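Long-range contacts in putative drug/sodium antiporter (Escherichia coli, PDB 4Z3N), which probably exports the genotoxin colibactin or a precursor of it across the bacterial membrane, as an antiporter of the MATE family: residues 37-42 with 179-184; 51-56 with 197-202; 83-88 with 163-168; 90-95 with 172-177; 185-190 with 222-227. All coordinates share one frame; numbering follows the deposited sequence.

Interaction 1. Residues 37-42 with 179-184; sequences LPMFVG and GKIMVI
At the proline kink of helix 28-56, Pro-38 and Met-39 pack against Ile-181 and Met-182 in the opening turn of helix 181-204. The central atom is CG2 of Ile-181, a methyl set opposite its own backbone N by chi1. This methyl lies 3.5 Å from Pro-38 CB. Met-39 crosses Ile-181 at about a right angle, its CE coming to 3.8 Å from the same CG2. The Met-39 chain starts extended (chi1 -174°) but bends at both later torsions, and the folded end places CE also 3.9 Å from Ile-184 CD1, one turn further along.

These are the first and fifth predicted transmembrane helices of the MATE fold, joined here where the chain has just left helix 162-177. That helix finishes in a Schellman motif, with Gly-179 in the positive-phi position. Toward the more exposed margin, Met-182, itself twice bent, lays its SD 4.0 Å from CG of the Pro-38 ring. Met-39 also touches Thr-311 of helix 286-322, while Ile-184 rests on Met-172, Phe-175 and Gln-176 of helix 162-177.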
# COMPACT_ATOMS: atom_id res chain seq x y z
N LEU A 37 -11.94 -9.69 3.99
CA LEU A 37 -12.14 -10.46 2.76
C LEU A 37 -12.65 -9.61 1.60
O LEU A 37 -12.14 -9.72 0.48
CB LEU A 37 -13.09 -11.64 2.99
CG LEU A 37 -12.48 -12.92 3.58
CD1 LEU A 37 -13.45 -14.07 3.42
CD2 LEU A 37 -11.12 -13.27 2.96
N PRO A 38 -13.67 -8.77 1.84
CA PRO A 38 -14.13 -7.82 0.82
C PRO A 38 -13.01 -6.93 0.33
O PRO A 38 -12.95 -6.59 -0.85
CB PRO A 38 -15.18 -6.98 1.55
CG PRO A 38 -15.66 -7.86 2.65
CD PRO A 38 -14.50 -8.71 3.06
N MET A 39 -12.13 -6.55 1.26
CA MET A 39 -10.99 -5.67 0.97
C MET A 39 -9.99 -6.38 0.07
O MET A 39 -9.40 -5.77 -0.81
CB MET A 39 -10.30 -5.23 2.27
CG MET A 39 -9.21 -4.20 2.04
SD MET A 39 -9.75 -2.72 1.14
CE MET A 39 -10.72 -1.88 2.39
N PHE A 40 -9.81 -7.67 0.32
CA PHE A 40 -8.94 -8.46 -0.52
C PHE A 40 -9.53 -8.62 -1.94
O PHE A 40 -8.78 -8.62 -2.92
CB PHE A 40 -8.68 -9.82 0.13
CG PHE A 40 -7.68 -10.66 -0.62
CD1 PHE A 40 -6.33 -10.35 -0.59
CD2 PHE A 40 -8.10 -11.75 -1.36
CE1 PHE A 40 -5.40 -11.13 -1.30
CE2 PHE A 40 -7.17 -12.54 -2.08
CZ PHE A 40 -5.83 -12.23 -2.03
N VAL A 41 -10.85 -8.76 -2.05
CA VAL A 41 -11.45 -8.91 -3.38
C VAL A 41 -11.21 -7.62 -4.15
O VAL A 41 -10.85 -7.64 -5.33
CB VAL A 41 -12.97 -9.22 -3.33
CG1 VAL A 41 -13.59 -9.03 -4.70
CG2 VAL A 41 -13.22 -10.63 -2.82
N GLY A 42 -11.39 -6.50 -3.45
CA GLY A 42 -11.13 -5.19 -4.02
C GLY A 42 -9.71 -5.08 -4.55
O GLY A 42 -9.46 -4.45 -5.57
N GLY A 179 -16.42 0.97 8.72
CA GLY A 179 -16.48 -0.47 8.63
C GLY A 179 -17.38 -0.99 7.52
O GLY A 179 -17.78 -2.16 7.53
N LYS A 180 -17.70 -0.15 6.54
CA LYS A 180 -18.50 -0.65 5.43
C LYS A 180 -17.63 -0.95 4.20
O LYS A 180 -17.49 -0.12 3.31
CB LYS A 180 -19.57 0.39 5.09
CG LYS A 180 -20.39 0.86 6.30
CD LYS A 180 -21.21 -0.30 6.89
CE LYS A 180 -21.69 -0.03 8.31
NZ LYS A 180 -22.32 -1.22 8.95
N ILE A 181 -17.17 -2.19 4.10
CA ILE A 181 -16.19 -2.52 3.09
C ILE A 181 -16.84 -3.06 1.83
O ILE A 181 -16.22 -3.09 0.76
CB ILE A 181 -15.19 -3.57 3.61
CG1 ILE A 181 -14.68 -3.16 4.99
CG2 ILE A 181 -14.05 -3.79 2.59
CD1 ILE A 181 -14.16 -1.75 5.07
N MET A 182 -18.10 -3.44 1.95
CA MET A 182 -18.85 -4.00 0.84
C MET A 182 -19.04 -2.91 -0.20
O MET A 182 -19.05 -3.18 -1.40
CB MET A 182 -20.19 -4.55 1.33
CG MET A 182 -20.04 -5.77 2.22
SD MET A 182 -19.34 -7.16 1.32
CE MET A 182 -20.46 -7.20 -0.09
N VAL A 183 -19.18 -1.68 0.26
CA VAL A 183 -19.30 -0.55 -0.64
C VAL A 183 -17.99 -0.36 -1.38
O VAL A 183 -17.98 -0.01 -2.56
CB VAL A 183 -19.69 0.72 0.12
CG1 VAL A 183 -19.74 1.92 -0.82
CG2 VAL A 183 -21.03 0.50 0.81
N ILE A 184 -16.89 -0.61 -0.68
CA ILE A 184 -15.56 -0.54 -1.28
C ILE A 184 -15.37 -1.70 -2.25
O ILE A 184 -14.82 -1.53 -3.34
CB ILE A 184 -14.46 -0.56 -0.21
CG1 ILE A 184 -14.50 0.73 0.62
CG2 ILE A 184 -13.10 -0.73 -0.85
CD1 ILE A 184 -13.46 0.79 1.72

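Interaction 2. Residues 51-56 with 197-202; sequences IADIFW and MLDPIM
Trp-56 and Pro-200 form the tight end of this contact, a pyrrolidine ring packed against an indole near the end of helix 28-56. Pro-200 lies over one face of the indole toward its rim, with CG 3.3 Å from Trp-56 CZ2. Its CB makes a CH-pi contact, 4.0 Å from the centroid of the six-membered ring and 17° off the ring normal. The opposite face is backed by Phe-55 of the same helix, whose CE2 also lies toward the rim, so the indole has a neighbour near the rim on each face. A chi1 of -72° turns the ring beside the Trp-56 backbone N and lets its pyrrole part reach Asp-199, where CB approaches Trp-56 CD1 at 3.4 Å. The Asp-199 carboxylate stands nearly upright to the indole, the planes 81° apart.

The two segments as a pair keep their axes 9.8 Å apart at closest approach. One turn before Trp-56 the packing thins, and the small side chain of Ala-52 reaches only to 4.1 Å between its CB and Asp-199 OD2. Here the two acids come together: Asp-53 OD1 lies 2.7 Å from Asp-199 OD2, the side chains crossing at about a right angle. Acidic residues on the first and fifth transmembrane helices recall the N-lobe site proposed to couple cations to transport in archaeal MATE relatives, and a similar role here is possible. Helix 209-232 packs beside the pair: Ser-217 touches Asp-53, and Val-213 and Ala-216 touch Asp-199, while Asn-195, from helix 181-204 itself, reaches Ala-52 and Asp-53.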
# COMPACT_ATOMS: atom_id res chain seq x y z
N ILE A 51 -4.06 -6.70 -16.71
CA ILE A 51 -4.40 -7.85 -17.55
C ILE A 51 -5.26 -7.43 -18.74
O ILE A 51 -4.92 -7.73 -19.89
CB ILE A 51 -5.13 -8.94 -16.75
CG1 ILE A 51 -4.22 -9.50 -15.65
CG2 ILE A 51 -5.63 -10.06 -17.67
CD1 ILE A 51 -4.95 -10.42 -14.68
N ALA A 52 -6.37 -6.74 -18.47
CA ALA A 52 -7.26 -6.26 -19.53
C ALA A 52 -6.53 -5.29 -20.45
O ALA A 52 -6.63 -5.38 -21.68
CB ALA A 52 -8.51 -5.61 -18.95
N ASP A 53 -5.80 -4.36 -19.86
CA ASP A 53 -5.03 -3.40 -20.63
C ASP A 53 -4.13 -4.11 -21.63
O ASP A 53 -4.22 -3.85 -22.83
CB ASP A 53 -4.19 -2.51 -19.71
CG ASP A 53 -4.97 -1.35 -19.15
OD1 ASP A 53 -6.13 -1.15 -19.60
OD2 ASP A 53 -4.45 -0.62 -18.28
N ILE A 54 -3.28 -5.01 -21.15
CA ILE A 54 -2.30 -5.64 -22.03
C ILE A 54 -2.96 -6.62 -23.00
O ILE A 54 -2.50 -6.80 -24.12
CB ILE A 54 -1.19 -6.35 -21.24
CG1 ILE A 54 -0.20 -7.00 -22.20
CG2 ILE A 54 -1.78 -7.39 -20.31
CD1 ILE A 54 0.28 -6.06 -23.31
N PHE A 55 -4.05 -7.25 -22.57
CA PHE A 55 -4.84 -8.11 -23.44
C PHE A 55 -5.32 -7.35 -24.67
O PHE A 55 -5.20 -7.83 -25.80
CB PHE A 55 -6.03 -8.68 -22.66
CG PHE A 55 -7.04 -9.42 -23.51
CD1 PHE A 55 -6.65 -10.48 -24.32
CD2 PHE A 55 -8.39 -9.09 -23.45
CE1 PHE A 55 -7.58 -11.17 -25.08
CE2 PHE A 55 -9.32 -9.77 -24.20
CZ PHE A 55 -8.92 -10.82 -25.01
N TRP A 56 -5.87 -6.16 -24.46
CA TRP A 56 -6.37 -5.32 -25.54
C TRP A 56 -5.26 -4.56 -26.28
O TRP A 56 -5.41 -4.23 -27.45
CB TRP A 56 -7.39 -4.33 -25.01
CG TRP A 56 -8.69 -4.93 -24.64
CD1 TRP A 56 -9.27 -4.92 -23.42
CD2 TRP A 56 -9.60 -5.61 -25.52
NE1 TRP A 56 -10.49 -5.56 -23.46
CE2 TRP A 56 -10.71 -6.00 -24.74
CE3 TRP A 56 -9.57 -5.93 -26.88
CZ2 TRP A 56 -11.80 -6.69 -25.29
CZ3 TRP A 56 -10.65 -6.63 -27.42
CH2 TRP A 56 -11.76 -6.99 -26.62
N MET A 197 -14.99 -3.15 -20.41
CA MET A 197 -15.83 -2.78 -21.53
C MET A 197 -15.28 -1.58 -22.32
O MET A 197 -15.42 -1.54 -23.54
CB MET A 197 -17.23 -2.48 -21.02
CG MET A 197 -17.94 -3.72 -20.52
SD MET A 197 -19.47 -3.39 -19.59
CE MET A 197 -19.72 -4.99 -18.81
N LEU A 198 -14.66 -0.63 -21.64
CA LEU A 198 -14.25 0.61 -22.27
C LEU A 198 -12.98 0.47 -23.09
O LEU A 198 -12.87 1.05 -24.17
CB LEU A 198 -14.05 1.71 -21.23
CG LEU A 198 -15.30 2.33 -20.61
CD1 LEU A 198 -14.91 3.44 -19.64
CD2 LEU A 198 -16.25 2.84 -21.68
N ASP A 199 -12.01 -0.29 -22.57
CA ASP A 199 -10.76 -0.55 -23.28
C ASP A 199 -11.01 -0.91 -24.74
O ASP A 199 -10.35 -0.37 -25.63
CB ASP A 199 -9.97 -1.68 -22.62
CG ASP A 199 -8.94 -1.18 -21.65
OD1 ASP A 199 -8.79 0.06 -21.52
OD2 ASP A 199 -8.28 -2.02 -21.00
N PRO A 200 -11.95 -1.84 -24.99
CA PRO A 200 -12.23 -2.18 -26.38
C PRO A 200 -12.81 -0.98 -27.15
O PRO A 200 -12.35 -0.69 -28.26
CB PRO A 200 -13.27 -3.31 -26.27
CG PRO A 200 -13.22 -3.77 -24.84
CD PRO A 200 -12.78 -2.60 -24.04
N ILE A 201 -13.77 -0.29 -26.55
CA ILE A 201 -14.44 0.82 -27.21
C ILE A 201 -13.51 1.99 -27.57
O ILE A 201 -13.77 2.72 -28.53
CB ILE A 201 -15.58 1.37 -26.34
CG1 ILE A 201 -16.54 0.26 -25.94
CG2 ILE A 201 -16.34 2.46 -27.06
CD1 ILE A 201 -17.57 0.73 -24.94
N MET A 202 -12.45 2.18 -26.81
CA MET A 202 -11.53 3.27 -27.08
C MET A 202 -10.61 2.93 -28.22
O MET A 202 -10.09 3.81 -28.89
CB MET A 202 -10.70 3.63 -25.85
CG MET A 202 -11.53 3.97 -24.63
SD MET A 202 -12.45 5.50 -24.85
CE MET A 202 -13.63 5.36 -23.50

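Interaction 3. Residues 83-88 with 163-168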
# COMPACT_ATOMS: atom_id res chain seq x y z
N ALA A 83 0.17 6.49 -3.51
CA ALA A 83 0.85 6.53 -2.22
C ALA A 83 0.31 7.66 -1.35
O ALA A 83 0.08 7.47 -0.15
CB ALA A 83 2.36 6.70 -2.43
N ILE A 84 0.12 8.82 -1.96
CA ILE A 84 -0.39 9.97 -1.25
C ILE A 84 -1.88 9.78 -1.00
O ILE A 84 -2.38 10.15 0.06
CB ILE A 84 -0.13 11.27 -2.05
CG1 ILE A 84 1.39 11.52 -2.15
CG2 ILE A 84 -0.87 12.46 -1.42
CD1 ILE A 84 1.79 12.60 -3.14
N ALA A 85 -2.58 9.19 -1.96
CA ALA A 85 -4.00 8.91 -1.79
C ALA A 85 -4.19 7.96 -0.61
O ALA A 85 -5.18 8.04 0.14
CB ALA A 85 -4.57 8.32 -3.04
N ASN A 86 -3.22 7.07 -0.45
CA ASN A 86 -3.28 6.06 0.59
C ASN A 86 -3.12 6.68 1.98
O ASN A 86 -3.73 6.22 2.95
CB ASN A 86 -2.20 5.00 0.36
CG ASN A 86 -2.43 3.76 1.18
OD1 ASN A 86 -1.63 3.40 2.05
ND2 ASN A 86 -3.56 3.10 0.92
N GLY A 87 -2.28 7.70 2.05
CA GLY A 87 -2.03 8.42 3.28
C GLY A 87 -3.27 9.18 3.67
O GLY A 87 -3.61 9.26 4.86
N ILE A 88 -3.96 9.73 2.67
CA ILE A 88 -5.24 10.41 2.90
C ILE A 88 -6.27 9.42 3.41
O ILE A 88 -7.08 9.74 4.27
CB ILE A 88 -5.76 11.10 1.63
CG1 ILE A 88 -4.86 12.30 1.30
CG2 ILE A 88 -7.22 11.52 1.80
CD1 ILE A 88 -5.28 13.10 0.10
N PHE A 163 -6.69 15.20 -8.50
CA PHE A 163 -7.79 15.49 -7.60
C PHE A 163 -8.75 14.31 -7.51
O PHE A 163 -9.24 13.99 -6.43
CB PHE A 163 -8.53 16.76 -8.03
CG PHE A 163 -9.63 17.18 -7.09
CD1 PHE A 163 -9.39 17.26 -5.72
CD2 PHE A 163 -10.90 17.51 -7.57
CE1 PHE A 163 -10.38 17.66 -4.85
CE2 PHE A 163 -11.90 17.91 -6.70
CZ PHE A 163 -11.64 17.98 -5.34
N SER A 164 -8.98 13.64 -8.62
CA SER A 164 -9.90 12.51 -8.65
C SER A 164 -9.34 11.34 -7.84
O SER A 164 -10.07 10.68 -7.10
CB SER A 164 -10.20 12.09 -10.09
OG SER A 164 -10.05 13.19 -10.98
N ILE A 165 -8.04 11.10 -8.00
CA ILE A 165 -7.35 10.09 -7.20
C ILE A 165 -7.39 10.42 -5.70
O ILE A 165 -7.66 9.55 -4.86
CB ILE A 165 -5.87 9.93 -7.64
CG1 ILE A 165 -5.77 9.66 -9.15
CG2 ILE A 165 -5.19 8.83 -6.84
CD1 ILE A 165 -6.69 8.55 -9.63
N MET A 166 -7.10 11.67 -5.35
CA MET A 166 -7.18 12.09 -3.95
C MET A 166 -8.59 11.89 -3.39
O MET A 166 -8.76 11.44 -2.27
CB MET A 166 -6.76 13.55 -3.78
CG MET A 166 -5.35 13.85 -4.27
SD MET A 166 -4.02 13.02 -3.36
CE MET A 166 -3.36 11.83 -4.53
N LEU A 167 -9.59 12.23 -4.20
CA LEU A 167 -11.00 12.05 -3.86
C LEU A 167 -11.34 10.62 -3.47
O LEU A 167 -12.12 10.40 -2.54
CB LEU A 167 -11.88 12.47 -5.04
CG LEU A 167 -12.61 13.79 -4.85
CD1 LEU A 167 -13.60 14.02 -5.98
CD2 LEU A 167 -13.32 13.78 -3.50
N ILE A 168 -10.77 9.66 -4.18
CA ILE A 168 -10.95 8.23 -3.90
C ILE A 168 -10.34 7.82 -2.57
O ILE A 168 -10.90 6.99 -1.86
CB ILE A 168 -10.35 7.38 -5.03
CG1 ILE A 168 -11.19 7.55 -6.30
CG2 ILE A 168 -10.25 5.92 -4.62
CD1 ILE A 168 -10.72 6.74 -7.46
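Helices 83-88 and 163-168 run in roughly the same direction, crossing at -35° with 8.4 Å between their axes, and Ala-85 and Met-166 mark the nearest point, their CA atoms 5.0 Å apart. The segments belong to the second and fourth predicted transmembrane helices of the N-terminal MatE region, and the contact is plain apolar packing inside that helix bundle.

Met-166 does most of the touching. Its CG stands opposite its own carbonyl carbon (chi1 -58°), and further bends at chi2 and chi3 fold the thioether across the face of helix 83-88. The sulfur thereby meets two isoleucines one turn apart: Met-166 SD is 3.7 Å from Ile-84 CG2 and 3.7 Å from Ile-88 CD1. Ile-88, fully extended beyond CB, meets the methionine at about a right angle, whereas Ile-84 comes at a slant through its gamma methyl.

Ala-85 CB also meets Ile-165, whose CG2 is 3.9 Å away. Ile-84 also touches Phe-122 and Ile-126 of helix 107-132 and Met-264 of helix 250-284, and a bound monoolein lipid touches the adjoining Ala-83. Ile-165 in turn leans on Gln-221 of helix 209-232. The terminal methyl of Met-166 turns to the main chain, with CE 3.8 Å from the backbone N of Ala-85.

Interaction 4. Residues 90-95 with 172-177; sequences IGMGSL and MGLFQG
The flat peptide joining Gly-173 to Leu-174 carries Met-92 on one of its faces, with CG 3.4 Å from Gly-173 C and almost directly above the plane. The second flat group, the Gln-176 carboxamide, has Ile-90 nearby, whose CD1 lies 4.5 Å from both NE2 and OE1 of Gln-176.

Met-92 reaches the peptide because its CG stands opposite the backbone N (chi1 -166°). After a bend at chi2 the chain runs alongside Leu-174, both side chains pointing the same way, and Met-92 CE ends 3.9 Å from Leu-174 CD1. Such direct contact with main-chain atoms depends on glycines: the axes are only 7.3 Å apart, crossing at -27°, and the CA atoms of Gly-93 and Gly-177 come within 4.2 Å. Gly-173 and Gly-177 are four residues apart on one helix, a GxxxG pattern, with Gly-93 facing both. Gly-93 CA lies 3.5 Å from Gly-173 O in a CA-H...O contact bent to 127° at the hydrogen.

The polar end of Gln-176 is satisfied elsewhere. OE1 accepts a hydrogen bond from NE2 of Gln-89, just before segment 90-95, and NE2 donates to Thr-311 O on helix 286-322. Gripped at both ends, the amide is probably fixed in rotation, and it links this close glycine-lined pair to helix 286-322, while the pair itself meets through close main-chain packing, a CA-H...O contact and apolar side chains.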
# COMPACT_ATOMS: atom_id res chain seq x y z
N ILE A 90 -5.86 6.65 5.26
CA ILE A 90 -5.62 6.15 6.61
C ILE A 90 -5.89 7.29 7.60
O ILE A 90 -6.47 7.08 8.66
CB ILE A 90 -4.15 5.58 6.76
CG1 ILE A 90 -3.96 4.32 5.92
CG2 ILE A 90 -3.83 5.21 8.21
CD1 ILE A 90 -4.84 3.14 6.37
N GLY A 91 -5.49 8.50 7.25
CA GLY A 91 -5.85 9.66 8.03
C GLY A 91 -7.36 9.72 8.18
O GLY A 91 -7.90 9.92 9.28
N MET A 92 -8.06 9.54 7.08
CA MET A 92 -9.51 9.49 7.13
C MET A 92 -9.97 8.30 7.98
O MET A 92 -10.70 8.49 8.96
CB MET A 92 -10.09 9.42 5.72
CG MET A 92 -11.60 9.71 5.65
SD MET A 92 -12.09 11.40 6.08
CE MET A 92 -13.81 11.37 5.62
N GLY A 93 -9.54 7.09 7.62
CA GLY A 93 -9.91 5.89 8.34
C GLY A 93 -9.58 5.96 9.83
O GLY A 93 -10.33 5.49 10.68
N SER A 94 -8.45 6.57 10.15
CA SER A 94 -7.99 6.56 11.53
C SER A 94 -8.88 7.47 12.38
O SER A 94 -9.33 7.12 13.47
CB SER A 94 -6.52 6.98 11.58
OG SER A 94 -6.03 7.01 12.90
N LEU A 95 -9.16 8.65 11.84
CA LEU A 95 -9.85 9.70 12.55
C LEU A 95 -11.36 9.44 12.68
O LEU A 95 -11.97 9.70 13.71
CB LEU A 95 -9.60 11.02 11.83
CG LEU A 95 -9.20 12.19 12.70
CD1 LEU A 95 -8.39 11.64 13.83
CD2 LEU A 95 -8.40 13.19 11.90
N MET A 172 -12.50 6.05 0.18
CA MET A 172 -11.98 4.82 0.75
C MET A 172 -11.85 4.96 2.26
O MET A 172 -12.30 4.09 3.01
CB MET A 172 -10.62 4.46 0.15
CG MET A 172 -10.64 4.10 -1.34
SD MET A 172 -10.97 2.36 -1.60
CE MET A 172 -9.63 1.62 -0.66
N GLY A 173 -11.26 6.07 2.69
CA GLY A 173 -11.08 6.35 4.10
C GLY A 173 -12.39 6.52 4.85
O GLY A 173 -12.54 6.11 6.01
N LEU A 174 -13.36 7.12 4.17
CA LEU A 174 -14.69 7.29 4.74
C LEU A 174 -15.38 5.93 5.00
O LEU A 174 -15.80 5.66 6.13
CB LEU A 174 -15.53 8.16 3.80
CG LEU A 174 -16.92 8.57 4.30
CD1 LEU A 174 -16.83 8.87 5.75
CD2 LEU A 174 -17.42 9.79 3.56
N PHE A 175 -15.48 5.08 3.98
CA PHE A 175 -16.21 3.82 4.13
C PHE A 175 -15.44 2.74 4.91
O PHE A 175 -16.03 1.86 5.53
CB PHE A 175 -16.61 3.30 2.76
CG PHE A 175 -17.76 4.06 2.15
CD1 PHE A 175 -19.09 3.68 2.41
CD2 PHE A 175 -17.53 5.14 1.29
CE1 PHE A 175 -20.15 4.36 1.84
CE2 PHE A 175 -18.60 5.84 0.72
CZ PHE A 175 -19.91 5.45 0.99
N GLN A 176 -14.11 2.81 4.88
CA GLN A 176 -13.30 1.94 5.71
C GLN A 176 -13.38 2.33 7.21
O GLN A 176 -13.39 1.47 8.08
CB GLN A 176 -11.86 1.97 5.22
CG GLN A 176 -10.87 1.47 6.25
CD GLN A 176 -9.44 1.65 5.82
OE1 GLN A 176 -9.10 2.61 5.11
NE2 GLN A 176 -8.59 0.73 6.24
N GLY A 177 -13.45 3.63 7.49
CA GLY A 177 -13.62 4.10 8.87
C GLY A 177 -14.93 3.63 9.50
O GLY A 177 -14.97 3.22 10.67

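Interaction 5. Residues 185-190 with 222-227; sequences MKASLL and LSMVAY
Segments 185-190 and 222-227 run antiparallel, at 147° with axes 8.6 Å apart, and Ala-187 and Met-224 are nearest, their CA atoms 5.1 Å from each other. They are the facing sides of a helical hairpin, formed by helices 181-204 and 209-232, which follow one another in the chain.

Tyr-227 is the principal wedge. With CG opposite the backbone N (chi1 -168°), its ring extends across to helix 185-190, and the backbone of Ala-187 lies over one face. Ala-187 CB is 4.0 Å from Tyr-227 CD1. Leu-190 comes obliquely to the ring, its CD2 3.6 Å from Tyr-227 CD2. At the phenol end the hydroxyl rests against the aliphatic part of Lys-186: OH is 3.5 Å from both CB and CD of that residue. The lysine chain, extended beyond CG, then carries its amine away from helix 222-227, leaving NZ 5.0 Å from Tyr-227 OH.

On the more buried side Met-224 runs past Ala-187, its CG 3.3 Å from Ala-187 O, and a bend at chi3 turns CE toward the alanine methyl. Val-183, one turn earlier, also touches Tyr-227. The hydroxyl of Ser-223, which faces the partner helix, bonds instead to the carbonyls of Leu-219 and Ala-220 in its own helix. This part of the hairpin packs mainly through aliphatic and aromatic groups, with the Ser-223 hydroxyl satisfied within its own helix and the lysine amine, probably charged, directed away on the exposed side.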
# COMPACT_ATOMS: atom_id res chain seq x y z
N MET A 185 -15.87 -2.89 -1.89
CA MET A 185 -15.68 -4.05 -2.75
C MET A 185 -16.53 -3.94 -4.00
O MET A 185 -16.10 -4.36 -5.08
CB MET A 185 -16.02 -5.36 -2.03
CG MET A 185 -15.69 -6.59 -2.89
SD MET A 185 -16.51 -8.14 -2.43
CE MET A 185 -18.23 -7.62 -2.49
N LYS A 186 -17.74 -3.39 -3.86
CA LYS A 186 -18.66 -3.20 -4.98
C LYS A 186 -18.19 -2.08 -5.89
O LYS A 186 -18.21 -2.22 -7.11
CB LYS A 186 -20.08 -2.93 -4.48
CG LYS A 186 -20.78 -4.17 -3.94
CD LYS A 186 -22.13 -3.82 -3.32
CE LYS A 186 -22.55 -4.80 -2.23
NZ LYS A 186 -23.68 -4.26 -1.41
N ALA A 187 -17.75 -0.97 -5.31
CA ALA A 187 -17.11 0.09 -6.08
C ALA A 187 -15.96 -0.48 -6.91
O ALA A 187 -15.83 -0.19 -8.10
CB ALA A 187 -16.60 1.19 -5.18
N SER A 188 -15.13 -1.29 -6.27
CA SER A 188 -13.99 -1.88 -6.94
C SER A 188 -14.41 -2.72 -8.17
O SER A 188 -13.83 -2.59 -9.25
CB SER A 188 -13.18 -2.75 -5.96
OG SER A 188 -12.26 -1.96 -5.24
N LEU A 189 -15.41 -3.56 -7.98
CA LEU A 189 -15.89 -4.44 -9.03
C LEU A 189 -16.43 -3.63 -10.21
O LEU A 189 -16.14 -3.94 -11.37
CB LEU A 189 -16.96 -5.38 -8.49
CG LEU A 189 -16.43 -6.54 -7.65
CD1 LEU A 189 -17.55 -7.31 -6.95
CD2 LEU A 189 -15.59 -7.47 -8.52
N LEU A 190 -17.23 -2.60 -9.91
CA LEU A 190 -17.79 -1.74 -10.93
C LEU A 190 -16.69 -1.07 -11.72
O LEU A 190 -16.80 -0.90 -12.93
CB LEU A 190 -18.72 -0.69 -10.32
CG LEU A 190 -19.24 0.40 -11.25
CD1 LEU A 190 -19.96 -0.20 -12.44
CD2 LEU A 190 -20.16 1.31 -10.48
N LEU A 222 -13.26 7.08 -12.02
CA LEU A 222 -14.32 8.04 -11.77
C LEU A 222 -15.65 7.35 -11.47
O LEU A 222 -16.36 7.76 -10.55
CB LEU A 222 -14.47 9.00 -12.94
CG LEU A 222 -13.44 10.13 -12.99
CD1 LEU A 222 -13.70 11.03 -14.18
CD2 LEU A 222 -13.43 10.92 -11.69
N SER A 223 -15.99 6.31 -12.21
CA SER A 223 -17.23 5.58 -11.93
C SER A 223 -17.21 5.02 -10.51
O SER A 223 -18.25 4.98 -9.85
CB SER A 223 -17.47 4.46 -12.95
OG SER A 223 -16.26 3.87 -13.39
N MET A 224 -16.04 4.61 -10.04
CA MET A 224 -15.89 4.29 -8.63
C MET A 224 -16.24 5.50 -7.76
O MET A 224 -17.04 5.40 -6.83
CB MET A 224 -14.47 3.84 -8.32
CG MET A 224 -14.07 2.51 -8.94
SD MET A 224 -12.48 2.02 -8.26
CE MET A 224 -12.69 2.47 -6.52
N VAL A 225 -15.63 6.63 -8.07
CA VAL A 225 -15.87 7.89 -7.37
C VAL A 225 -17.36 8.20 -7.34
O VAL A 225 -17.93 8.57 -6.31
CB VAL A 225 -15.11 9.05 -8.04
CG1 VAL A 225 -15.50 10.36 -7.42
CG2 VAL A 225 -13.62 8.82 -7.92
N ALA A 226 -17.99 8.05 -8.50
CA ALA A 226 -19.42 8.21 -8.63
C ALA A 226 -20.18 7.27 -7.68
O ALA A 226 -21.06 7.70 -6.94
CB ALA A 226 -19.84 7.97 -10.06
N TYR A 227 -19.83 5.99 -7.70
CA TYR A 227 -20.47 5.00 -6.85
C TYR A 227 -20.46 5.40 -5.38
O TYR A 227 -21.45 5.24 -4.66
CB TYR A 227 -19.80 3.64 -7.00
CG TYR A 227 -20.57 2.52 -6.37
CD1 TYR A 227 -20.48 2.26 -5.01
CD2 TYR A 227 -21.40 1.70 -7.13
CE1 TYR A 227 -21.20 1.24 -4.42
CE2 TYR A 227 -22.12 0.67 -6.55
CZ TYR A 227 -22.01 0.45 -5.20
OH TYR A 227 -22.71 -0.57 -4.61

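In the fold
All five contacts lie among the N-terminal transmembrane helices. Interactions 1 and 2 both join helix 28-56 to helix 181-204, their centres 25 Å apart, so this pair is tied near two separate levels. Interactions 3 and 4 likewise share helices 75-101 and 162-177, with centres 12 Å apart, and are nested along the chain inside the loops closed by 1 and 2. Interaction 5 follows interaction 1 in sequence and adds helix 209-232. It touches interaction 1 through Met-185 and Tyr-227, and interaction 3 where Ile-168 meets Val-225. Interactions 1 and 4 meet through Ile-184 and Phe-175. Together they knit five helices into one bundle, consistent with the N-lobe of a MATE transporter.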